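Local coordinates for protein 4-methyl-5(B-hydroxyethyl)-thiazole monophosphate biosynthesis enzyme (Vibrio cholerae O1 biovar El Tor, PDB 3OT1) that is of unknown function but belongs to the DJ-1/PfpI family and may be linked to biosynthesis of the thiazole phosphate moiety of thiamine, at residues Gln49-Gly52 against Val56-Thr59; Ala108-Thr113 against Leu167-Ala172. One frame throughout, in Å; residues are numbered along the deposited sequence.

Contact 1. Residues Gln49-Gly52 against Val56-Thr59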
loop_
_atom_site.group_PDB
_atom_site.type_symbol
_atom_site.label_atom_id
_atom_site.label_comp_id
_atom_site.label_asym_id
_atom_site.label_seq_id
_atom_site.Cartn_x
_atom_site.Cartn_y
_atom_site.Cartn_z
ATOM N N GLN A 49 6.302 -13.119 -12.613
ATOM C CA GLN A 49 6.701 -12.394 -11.417
ATOM C C GLN A 49 7.734 -11.345 -11.777
ATOM O O GLN A 49 8.663 -11.578 -12.572
ATOM C CB GLN A 49 7.254 -13.328 -10.369
ATOM C CG GLN A 49 8.585 -13.932 -10.681
ATOM C CD GLN A 49 9.109 -14.791 -9.546
ATOM O OE1 GLN A 49 8.341 -15.424 -8.810
ATOM N NE2 GLN A 49 10.412 -14.816 -9.394
ATOM N N VAL A 50 7.573 -10.174 -11.192
ATOM C CA VAL A 50 8.485 -9.068 -11.384
ATOM C C VAL A 50 8.824 -8.491 -10.029
ATOM O O VAL A 50 8.003 -8.483 -9.107
ATOM C CB VAL A 50 7.894 -8.006 -12.340
ATOM C CG1 VAL A 50 7.626 -8.627 -13.729
ATOM C CG2 VAL A 50 6.648 -7.344 -11.751
ATOM N N GLN A 51 10.026 -7.968 -9.893
ATOM C CA GLN A 51 10.458 -7.438 -8.612
ATOM C C GLN A 51 10.166 -5.948 -8.557
ATOM O O GLN A 51 10.590 -5.181 -9.428
ATOM C CB GLN A 51 11.931 -7.717 -8.380
ATOM C CG GLN A 51 12.315 -7.490 -6.952
ATOM C CD GLN A 51 13.620 -8.121 -6.549
ATOM O OE1 GLN A 51 14.555 -8.264 -7.354
ATOM N NE2 GLN A 51 13.701 -8.505 -5.274
ATOM N N GLY A 52 9.394 -5.535 -7.555
ATOM C CA GLY A 52 9.094 -4.148 -7.349
ATOM C C GLY A 52 10.311 -3.321 -6.979
ATOM O O GLY A 52 11.395 -3.834 -6.699
ATOM N N VAL A 56 9.904 -6.031 -3.387
ATOM C CA VAL A 56 8.745 -6.878 -3.161
ATOM C C VAL A 56 8.353 -7.544 -4.479
ATOM O O VAL A 56 8.136 -6.853 -5.487
ATOM C CB VAL A 56 7.570 -6.061 -2.574
ATOM C CG1 VAL A 56 6.305 -6.918 -2.476
ATOM C CG2 VAL A 56 7.952 -5.506 -1.210
ATOM N N TRP A 57 8.227 -8.870 -4.475
ATOM C CA TRP A 57 7.824 -9.597 -5.677
ATOM C C TRP A 57 6.345 -9.419 -5.944
ATOM O O TRP A 57 5.526 -9.639 -5.063
ATOM C CB TRP A 57 8.195 -11.079 -5.553
ATOM C CG TRP A 57 9.671 -11.281 -5.654
ATOM C CD1 TRP A 57 10.574 -11.358 -4.635
ATOM C CD2 TRP A 57 10.430 -11.339 -6.862
ATOM N NE1 TRP A 57 11.842 -11.491 -5.140
ATOM C CE2 TRP A 57 11.783 -11.469 -6.509
ATOM C CE3 TRP A 57 10.096 -11.288 -8.216
ATOM C CZ2 TRP A 57 12.806 -11.594 -7.478
ATOM C CZ3 TRP A 57 11.104 -11.390 -9.171
ATOM C CH2 TRP A 57 12.445 -11.536 -8.799
ATOM N N LEU A 58 6.033 -9.026 -7.180
ATOM C CA LEU A 58 4.675 -8.857 -7.679
ATOM C C LEU A 58 4.398 -10.012 -8.632
ATOM O O LEU A 58 5.056 -10.166 -9.637
ATOM C CB LEU A 58 4.533 -7.503 -8.376
ATOM C CG LEU A 58 4.760 -6.282 -7.495
ATOM C CD1 LEU A 58 4.941 -5.042 -8.332
ATOM C CD2 LEU A 58 3.670 -6.090 -6.454
ATOM N N THR A 59 3.414 -10.831 -8.288
ATOM C CA THR A 59 3.080 -12.020 -9.040
ATOM C C THR A 59 1.828 -11.774 -9.886
ATOM O O THR A 59 0.710 -11.693 -9.366
ATOM C CB THR A 59 2.873 -13.182 -8.071
ATOM O OG1 THR A 59 4.118 -13.463 -7.422
ATOM C CG2 THR A 59 2.402 -14.406 -8.795
HETATM O O HOH W 1 5.657 -15.630 -8.322
HETATM O O HOH W 2 14.570 -11.335 -3.972
#
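The indole of W57 is held between two glutamine side chains of the facing strand, Q49 over one face and Q51 over the other. Q51 lies the flatter of the two: its CB sits 3.8 Å from the centroid of the W57 six-membered ring, a CH-pi contact only 9° off the ring normal, and its amide plane, 21° from the indole, stacks over the W57 CE2-CZ2 side. With CG anti to the backbone N (chi1 -166°), the extended Q51 chain runs along the ring and brings NE2 near W57 NE1, where one water accepts from both, weakly from the amide. The stronger partner of Q51 NE2 is the backbone O of G55. On the opposite face the Q49 amide is tilted more steeply, and its NE2 stands 3.5 Å from W57 CZ3, toward the rim of the ring. Q49 OE1 takes a hydrogen bond from a second water, which also donates to T59 OG1 and so bridges this non-hydrogen-bonded pair.

Beneath the indole, V50 and L58 form the hydrogen-bonded antiparallel pair, V50 N to L58 O at 3.0 Å and L58 N to V50 O at 2.8 Å. Their side chains leave by the other face, where V50 CG2 meets L58 CB at 4.0 Å. Nearer the turn, G52 N donates to V56 O at 2.8 Å from above the carbonyl plane.

This two-stranded beta hairpin stands apart from the main sheet and turns its L58 face onto E22 and V26 of helix 22-34; E22 also accepts from V56 N, while the Q51 backbone is hydrogen-bonded to that of G19.

Contact 2. Residues Ala108-Thr113 against Leu167-Ala172; sequences AAICAT and LEFALA
F169 supplies most of the buried surface, reaching from its helix to the end of strand 106-110 and meeting A108, A109 and I110 in turn. Its CG is anti to the backbone N (chi1 167°), which carries the ring off the helix toward the strand. I110 takes one face: its CB lies 4.2 Å from the centroid of the F169 ring, 16° off the normal, a CH-pi contact displaced toward the rim. The extended I110 chain, chi1 -171°, then continues past the ring toward the helix, so that CD1 comes within 4.0 Å of F169 CD2. A single branched side chain thus touches the phenyl group twice, near CE2 by its CB and near CD2 by its terminal methyl.

The far end of the ring is directed at the strand backbone. F169 CZ is 3.5 Å from A109 N, which lies at the ring edge near its plane, and CE1 is 3.6 Å from A109 O. The A108 methyl group approaches CZ obliquely, with A108 CB also 3.5 Å from that atom. The A108 side chain is a single methyl and A109 turns its CB away from the helix, so the CZ end of the ring comes close to the main chain. No hydrogen bond joins the two segments: the side-chain contacts are apolar, and the A109 backbone that meets the ring is hydrogen-bonded within the sheet to L158 and S160. All the touching residues are buried.

Beyond I110, a type II' turn through C111 and A112 leads into helix 113-119, a strand-turn-helix arrangement consistent with the nucleophile elbow of DJ-1/PfpI proteins, with C111 at the turn. Residues 108-110 run antiparallel to helix residues 167-172; strand 106-110 is an inner strand of the mixed sheet, between 74-77 and 157-160. Helix 166-178 packs against this sheet, and F169 also touches I28 of helix 22-34.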
loop_
_atom_site.group_PDB
_atom_site.type_symbol
_atom_site.label_atom_id
_atom_site.label_comp_id
_atom_site.label_asym_id
_atom_site.label_seq_id
_atom_site.Cartn_x
_atom_site.Cartn_y
_atom_site.Cartn_z
ATOM N N ALA A 108 -6.020 5.374 -15.856
ATOM C CA ALA A 108 -5.612 5.970 -14.588
ATOM C C ALA A 108 -4.129 5.711 -14.402
ATOM O O ALA A 108 -3.679 4.610 -14.665
ATOM C CB ALA A 108 -6.423 5.334 -13.454
ATOM N N ALA A 109 -3.377 6.698 -13.955
ATOM C CA ALA A 109 -1.950 6.524 -13.743
ATOM C C ALA A 109 -1.447 7.393 -12.613
ATOM O O ALA A 109 -1.955 8.481 -12.376
ATOM C CB ALA A 109 -1.174 6.846 -15.024
ATOM N N ILE A 110 -0.409 6.921 -11.928
ATOM C CA ILE A 110 0.093 7.590 -10.748
ATOM C C ILE A 110 1.603 7.741 -10.800
ATOM O O ILE A 110 2.305 6.969 -11.446
ATOM C CB ILE A 110 -0.387 6.829 -9.476
ATOM C CG1 ILE A 110 -0.096 7.570 -8.162
ATOM C CG2 ILE A 110 0.131 5.400 -9.455
ATOM C CD1 ILE A 110 -0.897 7.034 -6.994
ATOM N N CYS A 111 2.078 8.713 -10.017
ATOM C CA CYS A 111 3.487 8.861 -9.713
ATOM C C CYS A 111 4.331 9.197 -10.955
ATOM O O CYS A 111 4.041 10.177 -11.628
ATOM C CB CYS A 111 3.896 7.563 -8.980
ATOM S SG CYS A 111 5.533 7.342 -8.363
ATOM N N ALA A 112 5.376 8.431 -11.249
ATOM C CA ALA A 112 6.242 8.744 -12.380
ATOM C C ALA A 112 5.570 8.526 -13.731
ATOM O O ALA A 112 6.028 9.048 -14.743
ATOM C CB ALA A 112 7.549 7.925 -12.305
ATOM N N THR A 113 4.540 7.694 -13.779
ATOM C CA THR A 113 4.027 7.233 -15.052
ATOM C C THR A 113 3.476 8.327 -15.965
ATOM O O THR A 113 3.762 8.306 -17.140
ATOM C CB THR A 113 3.067 6.060 -14.808
ATOM O OG1 THR A 113 3.862 4.978 -14.309
ATOM C CG2 THR A 113 2.349 5.651 -16.061
ATOM N N LEU A 167 -4.207 5.652 -2.159
ATOM C CA LEU A 167 -5.523 5.294 -1.670
ATOM C C LEU A 167 -6.595 6.266 -2.202
ATOM O O LEU A 167 -7.660 5.860 -2.677
ATOM C CB LEU A 167 -5.470 5.263 -0.161
ATOM C CG LEU A 167 -6.707 4.804 0.563
ATOM C CD1 LEU A 167 -7.262 3.548 -0.050
ATOM C CD2 LEU A 167 -6.393 4.607 2.053
ATOM N N GLU A 168 -6.304 7.568 -2.134
ATOM C CA GLU A 168 -7.200 8.584 -2.673
ATOM C C GLU A 168 -7.468 8.340 -4.152
ATOM O O GLU A 168 -8.602 8.450 -4.610
ATOM C CB GLU A 168 -6.574 9.972 -2.495
ATOM C CG GLU A 168 -6.493 10.423 -1.060
ATOM C CD GLU A 168 -5.405 11.457 -0.868
ATOM O OE1 GLU A 168 -5.625 12.615 -1.236
ATOM O OE2 GLU A 168 -4.314 11.108 -0.375
ATOM N N PHE A 169 -6.438 7.994 -4.896
ATOM C CA PHE A 169 -6.520 7.709 -6.330
ATOM C C PHE A 169 -7.398 6.493 -6.601
ATOM O O PHE A 169 -8.277 6.532 -7.479
ATOM C CB PHE A 169 -5.078 7.506 -6.812
ATOM C CG PHE A 169 -4.894 6.895 -8.181
ATOM C CD1 PHE A 169 -5.105 7.625 -9.337
ATOM C CD2 PHE A 169 -4.359 5.631 -8.307
ATOM C CE1 PHE A 169 -4.799 7.099 -10.553
ATOM C CE2 PHE A 169 -4.079 5.091 -9.538
ATOM C CZ PHE A 169 -4.310 5.829 -10.665
ATOM N N ALA A 170 -7.137 5.374 -5.920
ATOM C CA ALA A 170 -7.918 4.165 -6.124
ATOM C C ALA A 170 -9.402 4.383 -5.767
ATOM O O ALA A 170 -10.287 3.898 -6.478
ATOM C CB ALA A 170 -7.320 3.010 -5.355
ATOM N N LEU A 171 -9.663 5.103 -4.688
ATOM C CA LEU A 171 -11.034 5.412 -4.303
ATOM C C LEU A 171 -11.712 6.312 -5.334
ATOM O O LEU A 171 -12.898 6.120 -5.622
ATOM C CB LEU A 171 -11.069 6.020 -2.911
ATOM C CG LEU A 171 -10.707 5.022 -1.797
ATOM C CD1 LEU A 171 -10.348 5.769 -0.506
ATOM C CD2 LEU A 171 -11.782 3.964 -1.572
ATOM N N ALA A 172 -10.981 7.266 -5.903
ATOM C CA ALA A 172 -11.529 8.102 -6.977
ATOM C C ALA A 172 -11.865 7.254 -8.201
ATOM O O ALA A 172 -12.880 7.489 -8.861
ATOM C CB ALA A 172 -10.525 9.181 -7.357
#

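In the fold
Contact 1 closes before contact 2 opens along the chain, and their centres lie 19 Å apart, with nearest atoms about 12 Å from each other. They share no strand: residues 49-52 and 56-59 form a separate two-stranded hairpin toward the periphery, whereas 108-113 and 167-172 join an inner strand of the mixed sheet to a covering helix, and the centre of that contact lies about 5 Å from the centre of the chain. Helix 22-34 is common to both surroundings, touched by L58 in contact 1 and by I110 and F169 in contact 2. One helix therefore borders both the hairpin and the buried core of this alpha/beta DJ-1/PfpI domain.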